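Local structure of HTH-type transcriptional regulator KdgR (Escherichia coli, 1YSP) at residues His25-Lys39 with Ile52-Gly64. The protein represses transcription of genes for 2-keto-3-deoxygluconate transport and breakdown; this chain is its C-terminal, IclR-type effector domain, without the DNA-binding part. Residues are numbered along the deposited sequence; the frame is centred on the assembly and turned at random.
Sequences HLGALDEDSIVYIHK and IGRRNPLYSTAIG
Tyr36 sets the CD2-CE2 side of its ring over one face of the Arg54 guanidinium, with CD2 3.6 Å above the guanidinium plane. The two planes are 54° apart, so this is a tilted contact and not a flat stack. The Arg54 chain bends at chi3 (-38°), and NH1 gives a weak, bent hydrogen bond to His25 NE2 (2.8 Å, 127°). CD2 of His25 sits over the middle of the Tyr36 ring, while Ile63 CD1 meets its edge, 3.5 Å from CE1. Lys39 also comes near Arg54, but its NZ has a salt bridge to Asp41.

Backbone bonds pair 33-39 with 55-57 as antiparallel strands. Ile34 and Asn56 exchange two of them; Tyr36 N donates to Arg54 O. Tyr36 O accepts from both Gly53 N and Ile52 N.

On the sheet face that carries Ile34 and Asn56, Ile34 reaches tip to tip toward Thr61, its CD1 3.5 Å from OG1. Its CG2 packs on Leu58 CD2 and on the CA of Gly64. Thr61 OG1 lies between its own backbone N and carbonyl carbon (chi1 61°). From there OG1 donates to Pro57 O and, with Thr61 as N-cap of helix 62-69, accepts from Gly64 N, 2.9 Å from OG1. A valine here would probably leave Gly64 N without its capping acceptor and Pro57 O without this donor.

The contact adds the edge strand 55-57 to the antiparallel sheet of this GAF-like domain. The start of helix 62-69 covers one sheet face, with Ile63 also touching Ser141 and Ala126; helix 4-20 packs against Leu26 and Ile37 on the other.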
ATOM      1  N   HIS A  25       3.180  -7.735   1.482  1.00 25.03           N
ATOM      2  CA  HIS A  25       1.930  -7.873   0.741  1.00 25.09           C
ATOM      3  C   HIS A  25       1.962  -7.194  -0.640  1.00 24.64           C
ATOM      4  O   HIS A  25       2.646  -6.178  -0.866  1.00 24.47           O
ATOM      5  CB  HIS A  25       0.762  -7.210   1.529  1.00 25.21           C
ATOM      6  CG  HIS A  25       0.303  -8.014   2.701  1.00 29.25           C
ATOM      7  ND1 HIS A  25       0.707  -7.751   3.990  1.00 31.56           N
ATOM      8  CD2 HIS A  25      -0.508  -9.097   2.772  1.00 33.37           C
ATOM      9  CE1 HIS A  25       0.135  -8.610   4.814  1.00 32.87           C
ATOM     10  NE2 HIS A  25      -0.593  -9.451   4.098  1.00 35.42           N
ATOM     11  N   LEU A  26       1.172  -7.755  -1.560  1.00 24.91           N
ATOM     12  CA  LEU A  26       0.877  -7.097  -2.839  1.00 24.19           C
ATOM     13  C   LEU A  26      -0.652  -7.013  -2.905  1.00 24.91           C
ATOM     14  O   LEU A  26      -1.336  -8.025  -2.746  1.00 27.46           O
ATOM     15  CB  LEU A  26       1.434  -7.888  -4.031  1.00 24.44           C
ATOM     16  CG  LEU A  26       1.249  -7.181  -5.370  1.00 23.74           C
ATOM     17  CD1 LEU A  26       2.169  -6.006  -5.553  1.00 23.12           C
ATOM     18  CD2 LEU A  26       1.473  -8.244  -6.505  1.00 24.73           C
ATOM     19  N   GLY A  27      -1.182  -5.807  -3.117  1.00 24.89           N
ATOM     20  CA  GLY A  27      -2.635  -5.585  -3.072  1.00 24.65           C
ATOM     21  C   GLY A  27      -3.125  -4.923  -4.347  1.00 25.28           C
ATOM     22  O   GLY A  27      -2.405  -4.217  -4.965  1.00 26.02           O
ATOM     23  N   ALA A  28      -4.382  -5.122  -4.737  1.00 26.34           N
ATOM     24  CA  ALA A  28      -4.895  -4.467  -5.929  1.00 26.50           C
ATOM     25  C   ALA A  28      -6.295  -3.920  -5.654  1.00 26.99           C
ATOM     26  O   ALA A  28      -6.915  -4.324  -4.696  1.00 26.47           O
ATOM     27  CB  ALA A  28      -4.930  -5.491  -7.111  1.00 27.35           C
ATOM     28  N   LEU A  29      -6.786  -3.032  -6.521  1.00 29.73           N
ATOM     29  CA  LEU A  29      -8.109  -2.419  -6.354  1.00 32.53           C
ATOM     30  C   LEU A  29      -9.185  -3.424  -6.765  1.00 35.41           C
ATOM     31  O   LEU A  29      -9.081  -4.068  -7.824  1.00 35.05           O
ATOM     32  CB  LEU A  29      -8.218  -1.151  -7.197  1.00 33.00           C
ATOM     33  CG  LEU A  29      -9.497  -0.312  -7.043  1.00 34.32           C
ATOM     34  CD1 LEU A  29      -9.633   0.305  -5.664  1.00 34.74           C
ATOM     35  CD2 LEU A  29      -9.512   0.726  -8.087  1.00 35.54           C
ATOM     36  N   ASP A  30     -10.168  -3.617  -5.893  1.00 37.01           N
ATOM     37  CA  ASP A  30     -11.334  -4.391  -6.270  1.00 39.46           C
ATOM     38  C   ASP A  30     -12.542  -3.534  -5.948  1.00 39.32           C
ATOM     39  O   ASP A  30     -13.076  -3.584  -4.840  1.00 38.98           O
ATOM     40  CB  ASP A  30     -11.398  -5.732  -5.545  1.00 40.32           C
ATOM     41  CG  ASP A  30     -12.559  -6.615  -6.041  1.00 43.69           C
ATOM     42  OD1 ASP A  30     -13.159  -6.320  -7.098  1.00 46.25           O
ATOM     43  OD2 ASP A  30     -12.871  -7.602  -5.363  1.00 48.18           O
ATOM     44  N   GLU A  31     -12.889  -2.699  -6.917  1.00 39.98           N
ATOM     45  CA  GLU A  31     -14.073  -1.854  -6.850  1.00 41.49           C
ATOM     46  C   GLU A  31     -13.927  -0.735  -5.821  1.00 40.33           C
ATOM     47  O   GLU A  31     -13.554   0.362  -6.213  1.00 41.90           O
ATOM     48  CB  GLU A  31     -15.344  -2.699  -6.657  1.00 41.83           C
ATOM     49  CG  GLU A  31     -15.449  -3.758  -7.752  1.00 46.22           C
ATOM     50  CD  GLU A  31     -16.866  -4.100  -8.129  1.00 51.96           C
ATOM     51  OE1 GLU A  31     -17.696  -4.263  -7.209  1.00 55.89           O
ATOM     52  OE2 GLU A  31     -17.137  -4.205  -9.352  1.00 54.99           O
ATOM     53  N   ASP A  32     -14.209  -1.004  -4.545  1.00 39.39           N
ATOM     54  CA  ASP A  32     -14.120   0.013  -3.476  1.00 39.14           C
ATOM     55  C   ASP A  32     -13.386  -0.533  -2.241  1.00 37.49           C
ATOM     56  O   ASP A  32     -13.652  -0.146  -1.080  1.00 36.23           O
ATOM     57  CB  ASP A  32     -15.513   0.451  -3.052  1.00 40.95           C
ATOM     58  CG  ASP A  32     -16.230  -0.622  -2.244  1.00 43.71           C
ATOM     59  OD1 ASP A  32     -15.898  -1.818  -2.439  1.00 47.41           O
ATOM     60  OD2 ASP A  32     -17.114  -0.273  -1.410  1.00 49.38           O
ATOM     61  N   SER A  33     -12.483  -1.476  -2.495  1.00 35.55           N
ATOM     62  CA  SER A  33     -11.697  -2.084  -1.430  1.00 34.68           C
ATOM     63  C   SER A  33     -10.372  -2.537  -2.048  1.00 32.67           C
ATOM     64  O   SER A  33     -10.210  -2.453  -3.277  1.00 31.17           O
ATOM     65  CB  SER A  33     -12.470  -3.228  -0.770  1.00 35.55           C
ATOM     66  OG  SER A  33     -12.664  -4.285  -1.691  1.00 40.11           O
ATOM     67  N   ILE A  34      -9.420  -2.930  -1.204  1.00 30.19           N
ATOM     68  CA  ILE A  34      -8.181  -3.561  -1.698  1.00 29.45           C
ATOM     69  C   ILE A  34      -8.342  -5.067  -1.617  1.00 29.69           C
ATOM     70  O   ILE A  34      -9.055  -5.571  -0.766  1.00 30.08           O
ATOM     71  CB  ILE A  34      -6.886  -3.082  -0.945  1.00 29.11           C
ATOM     72  CG1 ILE A  34      -6.874  -3.560   0.526  1.00 27.22           C
ATOM     73  CG2 ILE A  34      -6.785  -1.560  -1.034  1.00 29.11           C
ATOM     74  CD1 ILE A  34      -5.431  -3.528   1.238  1.00 30.48           C
ATOM     75  N   VAL A  35      -7.655  -5.788  -2.489  1.00 29.18           N
ATOM     76  CA  VAL A  35      -7.614  -7.245  -2.372  1.00 29.56           C
ATOM     77  C   VAL A  35      -6.146  -7.676  -2.294  1.00 28.80           C
ATOM     78  O   VAL A  35      -5.372  -7.249  -3.104  1.00 27.37           O
ATOM     79  CB  VAL A  35      -8.317  -7.954  -3.613  1.00 29.31           C
ATOM     80  CG1 VAL A  35      -7.786  -7.405  -4.948  1.00 32.27           C
ATOM     81  CG2 VAL A  35      -8.086  -9.461  -3.548  1.00 31.90           C
ATOM     82  N   TYR A  36      -5.761  -8.494  -1.322  1.00 30.07           N
ATOM     83  CA  TYR A  36      -4.372  -8.986  -1.315  1.00 32.68           C
ATOM     84  C   TYR A  36      -4.213 -10.078  -2.374  1.00 32.86           C
ATOM     85  O   TYR A  36      -4.862 -11.097  -2.292  1.00 34.57           O
ATOM     86  CB  TYR A  36      -3.943  -9.466   0.069  1.00 34.34           C
ATOM     87  CG  TYR A  36      -3.837  -8.344   1.075  1.00 36.44           C
ATOM     88  CD1 TYR A  36      -3.087  -7.204   0.797  1.00 38.57           C
ATOM     89  CD2 TYR A  36      -4.459  -8.430   2.317  1.00 40.50           C
ATOM     90  CE1 TYR A  36      -2.980  -6.174   1.712  1.00 39.34           C
ATOM     91  CE2 TYR A  36      -4.351  -7.375   3.251  1.00 41.23           C
ATOM     92  CZ  TYR A  36      -3.621  -6.261   2.931  1.00 41.35           C
ATOM     93  OH  TYR A  36      -3.503  -5.207   3.821  1.00 41.69           O
ATOM     94  N   ILE A  37      -3.390  -9.825  -3.386  1.00 33.06           N
ATOM     95  CA  ILE A  37      -3.144 -10.810  -4.450  1.00 33.15           C
ATOM     96  C   ILE A  37      -1.879 -11.688  -4.242  1.00 32.56           C
ATOM     97  O   ILE A  37      -1.824 -12.818  -4.776  1.00 32.71           O
ATOM     98  CB  ILE A  37      -3.196 -10.162  -5.858  1.00 33.24           C
ATOM     99  CG1 ILE A  37      -2.163  -9.022  -5.995  1.00 31.58           C
ATOM    100  CG2 ILE A  37      -4.630  -9.626  -6.128  1.00 32.99           C
ATOM    101  CD1 ILE A  37      -2.025  -8.423  -7.400  1.00 33.81           C
ATOM    102  N   HIS A  38      -0.887 -11.202  -3.473  1.00 31.06           N
ATOM    103  CA  HIS A  38       0.265 -12.040  -3.052  1.00 30.63           C
ATOM    104  C   HIS A  38       0.705 -11.700  -1.628  1.00 29.90           C
ATOM    105  O   HIS A  38       0.428 -10.614  -1.144  1.00 27.96           O
ATOM    106  CB  HIS A  38       1.444 -11.923  -4.030  1.00 30.80           C
ATOM    107  CG  HIS A  38       2.417 -13.074  -3.968  1.00 32.02           C
ATOM    108  ND1 HIS A  38       2.023 -14.381  -3.769  1.00 34.52           N
ATOM    109  CD2 HIS A  38       3.761 -13.111  -4.134  1.00 30.27           C
ATOM    110  CE1 HIS A  38       3.087 -15.170  -3.794  1.00 35.73           C
ATOM    111  NE2 HIS A  38       4.158 -14.424  -4.011  1.00 29.79           N
ATOM    112  N   LYS A  39       1.356 -12.642  -0.945  1.00 30.44           N
ATOM    113  CA  LYS A  39       1.895 -12.379   0.392  1.00 32.69           C
ATOM    114  C   LYS A  39       3.140 -13.237   0.597  1.00 32.37           C
ATOM    115  O   LYS A  39       3.183 -14.385   0.106  1.00 32.76           O
ATOM    116  CB  LYS A  39       0.838 -12.766   1.450  1.00 31.37           C
ATOM    117  CG  LYS A  39       1.081 -12.211   2.810  1.00 35.96           C
ATOM    118  CD  LYS A  39       0.125 -12.802   3.912  1.00 37.02           C
ATOM    119  CE  LYS A  39       0.564 -12.357   5.313  1.00 43.15           C
ATOM    120  NZ  LYS A  39      -0.165 -13.064   6.398  1.00 47.68           N
ATOM    121  N   ILE A  52      -4.085 -14.162  -2.503  1.00 56.46           N
ATOM    122  CA  ILE A  52      -4.296 -14.413  -1.072  1.00 56.77           C
ATOM    123  C   ILE A  52      -5.732 -14.030  -0.617  1.00 56.17           C
ATOM    124  O   ILE A  52      -6.279 -14.606   0.342  1.00 56.19           O
ATOM    125  CB  ILE A  52      -3.128 -13.830  -0.205  1.00 56.68           C
ATOM    126  CG1 ILE A  52      -1.949 -14.812  -0.176  1.00 57.29           C
ATOM    127  CG2 ILE A  52      -3.570 -13.599   1.233  1.00 57.65           C
ATOM    128  CD1 ILE A  52      -1.144 -14.962  -1.477  1.00 57.35           C
ATOM    129  N   GLY A  53      -6.340 -13.083  -1.332  1.00 55.38           N
ATOM    130  CA  GLY A  53      -7.801 -12.966  -1.387  1.00 54.73           C
ATOM    131  C   GLY A  53      -8.524 -12.245  -0.261  1.00 54.37           C
ATOM    132  O   GLY A  53      -9.732 -11.995  -0.360  1.00 54.80           O
ATOM    133  N   ARG A  54      -7.793 -11.912   0.803  1.00 53.57           N
ATOM    134  CA  ARG A  54      -8.309 -11.074   1.889  1.00 52.55           C
ATOM    135  C   ARG A  54      -8.691  -9.685   1.319  1.00 50.90           C
ATOM    136  O   ARG A  54      -8.031  -9.190   0.393  1.00 50.12           O
ATOM    137  CB  ARG A  54      -7.256 -10.935   3.004  1.00 52.79           C
ATOM    138  CG  ARG A  54      -6.037 -11.919   2.909  1.00 54.26           C
ATOM    139  CD  ARG A  54      -5.298 -12.135   4.258  1.00 54.32           C
ATOM    140  NE  ARG A  54      -5.192 -10.913   5.071  1.00 58.78           N
ATOM    141  CZ  ARG A  54      -4.054 -10.312   5.432  1.00 59.52           C
ATOM    142  NH1 ARG A  54      -2.876 -10.807   5.068  1.00 59.67           N
ATOM    143  NH2 ARG A  54      -4.096  -9.204   6.169  1.00 60.81           N
ATOM    144  N   ARG A  55      -9.752  -9.088   1.872  1.00 48.59           N
ATOM    145  CA  ARG A  55     -10.298  -7.788   1.431  1.00 46.43           C
ATOM    146  C   ARG A  55     -10.328  -6.705   2.551  1.00 43.86           C
ATOM    147  O   ARG A  55     -10.725  -6.980   3.701  1.00 43.74           O
ATOM    148  CB  ARG A  55     -11.692  -8.008   0.847  1.00 47.06           C
ATOM    149  CG  ARG A  55     -12.133  -6.978  -0.159  1.00 49.28           C
ATOM    150  CD  ARG A  55     -13.638  -7.057  -0.392  1.00 55.54           C
ATOM    151  NE  ARG A  55     -14.000  -8.193  -1.232  1.00 59.24           N
ATOM    152  CZ  ARG A  55     -15.244  -8.634  -1.429  1.00 62.93           C
ATOM    153  NH1 ARG A  55     -16.278  -8.022  -0.853  1.00 64.55           N
ATOM    154  NH2 ARG A  55     -15.460  -9.691  -2.212  1.00 63.24           N
ATOM    155  N   ASN A  56      -9.918  -5.478   2.228  1.00 39.53           N
ATOM    156  CA  ASN A  56      -9.732  -4.459   3.267  1.00 35.23           C
ATOM    157  C   ASN A  56     -10.129  -3.074   2.760  1.00 31.11           C
ATOM    158  O   ASN A  56     -10.182  -2.855   1.544  1.00 29.83           O
ATOM    159  CB  ASN A  56      -8.285  -4.448   3.821  1.00 36.79           C
ATOM    160  CG  ASN A  56      -8.049  -5.460   5.004  1.00 40.66           C
ATOM    161  OD1 ASN A  56      -6.897  -5.679   5.421  1.00 44.09           O
ATOM    162  ND2 ASN A  56      -9.120  -6.024   5.551  1.00 44.21           N
ATOM    163  N   PRO A  57     -10.438  -2.136   3.683  1.00 28.21           N
ATOM    164  CA  PRO A  57     -10.819  -0.775   3.248  1.00 25.93           C
ATOM    165  C   PRO A  57      -9.701  -0.057   2.477  1.00 24.31           C
ATOM    166  O   PRO A  57      -8.500  -0.264   2.753  1.00 23.27           O
ATOM    167  CB  PRO A  57     -11.077  -0.045   4.570  1.00 26.94           C
ATOM    168  CG  PRO A  57     -11.428  -1.139   5.549  1.00 27.41           C
ATOM    169  CD  PRO A  57     -10.486  -2.270   5.151  1.00 28.22           C
ATOM    170  N   LEU A  58     -10.088   0.826   1.577  1.00 23.05           N
ATOM    171  CA  LEU A  58      -9.125   1.657   0.850  1.00 22.31           C
ATOM    172  C   LEU A  58      -8.519   2.758   1.773  1.00 21.50           C
ATOM    173  O   LEU A  58      -7.410   3.228   1.565  1.00 19.66           O
ATOM    174  CB  LEU A  58      -9.863   2.342  -0.301  1.00 23.21           C
ATOM    175  CG  LEU A  58     -10.297   1.476  -1.510  1.00 25.42           C
ATOM    176  CD1 LEU A  58     -11.107   2.329  -2.448  1.00 27.14           C
ATOM    177  CD2 LEU A  58      -9.016   1.008  -2.237  1.00 30.38           C
ATOM    178  N   TYR A  59      -9.308   3.219   2.760  1.00 20.13           N
ATOM    179  CA  TYR A  59      -8.926   4.477   3.473  1.00 19.67           C
ATOM    180  C   TYR A  59      -8.037   4.227   4.707  1.00 20.02           C
ATOM    181  O   TYR A  59      -7.449   5.178   5.275  1.00 20.68           O
ATOM    182  CB  TYR A  59     -10.235   5.244   3.928  1.00 20.00           C
ATOM    183  CG  TYR A  59     -11.200   4.383   4.716  1.00 20.56           C
ATOM    184  CD1 TYR A  59     -11.081   4.264   6.115  1.00 22.12           C
ATOM    185  CD2 TYR A  59     -12.249   3.675   4.073  1.00 20.06           C
ATOM    186  CE1 TYR A  59     -11.956   3.423   6.861  1.00 23.76           C
ATOM    187  CE2 TYR A  59     -13.142   2.859   4.809  1.00 20.87           C
ATOM    188  CZ  TYR A  59     -12.998   2.724   6.174  1.00 21.55           C
ATOM    189  OH  TYR A  59     -13.887   1.924   6.851  1.00 22.26           O
ATOM    190  N   SER A  60      -7.935   2.965   5.129  1.00 19.48           N
ATOM    191  CA  SER A  60      -7.205   2.593   6.370  1.00 21.62           C
ATOM    192  C   SER A  60      -6.000   1.651   6.121  1.00 22.12           C
ATOM    193  O   SER A  60      -5.360   1.174   7.114  1.00 24.39           O
ATOM    194  CB  SER A  60      -8.141   1.876   7.339  1.00 21.36           C
ATOM    195  OG  SER A  60      -8.661   0.673   6.760  1.00 22.74           O
ATOM    196  N   THR A  61      -5.731   1.348   4.851  1.00 21.49           N
ATOM    197  CA  THR A  61      -4.608   0.476   4.454  1.00 21.44           C
ATOM    198  C   THR A  61      -3.545   1.303   3.733  1.00 21.24           C
ATOM    199  O   THR A  61      -3.890   2.255   3.048  1.00 22.66           O
ATOM    200  CB  THR A  61      -5.063  -0.700   3.539  1.00 21.19           C
ATOM    201  OG1 THR A  61      -5.658  -0.202   2.316  1.00 20.09           O
ATOM    202  CG2 THR A  61      -6.032  -1.579   4.292  1.00 22.36           C
ATOM    203  N   ALA A  62      -2.258   0.961   3.881  1.00 20.64           N
ATOM    204  CA  ALA A  62      -1.203   1.649   3.180  1.00 19.93           C
ATOM    205  C   ALA A  62      -1.360   1.406   1.645  1.00 17.80           C
ATOM    206  O   ALA A  62      -1.188   2.314   0.851  1.00 18.34           O
ATOM    207  CB  ALA A  62       0.216   1.207   3.708  1.00 19.55           C
ATOM    208  N   ILE A  63      -1.712   0.199   1.276  1.00 19.88           N
ATOM    209  CA  ILE A  63      -1.893  -0.147  -0.189  1.00 20.23           C
ATOM    210  C   ILE A  63      -3.091   0.621  -0.778  1.00 20.40           C
ATOM    211  O   ILE A  63      -3.067   1.101  -1.926  1.00 19.70           O
ATOM    212  CB  ILE A  63      -2.061  -1.695  -0.357  1.00 19.27           C
ATOM    213  CG1 ILE A  63      -0.691  -2.412  -0.128  1.00 20.61           C
ATOM    214  CG2 ILE A  63      -2.656  -2.036  -1.762  1.00 22.26           C
ATOM    215  CD1 ILE A  63      -0.848  -3.946   0.119  1.00 21.77           C
ATOM    216  N   GLY A  64      -4.180   0.697  -0.011  1.00 20.55           N
ATOM    217  CA  GLY A  64      -5.344   1.489  -0.435  1.00 20.76           C
ATOM    218  C   GLY A  64      -4.954   2.918  -0.721  1.00 19.46           C
ATOM    219  O   GLY A  64      -5.329   3.478  -1.758  1.00 19.81           O
TER
HETATM  220  O   HOH W   1     -12.780   1.325   1.184  1.00 27.32           O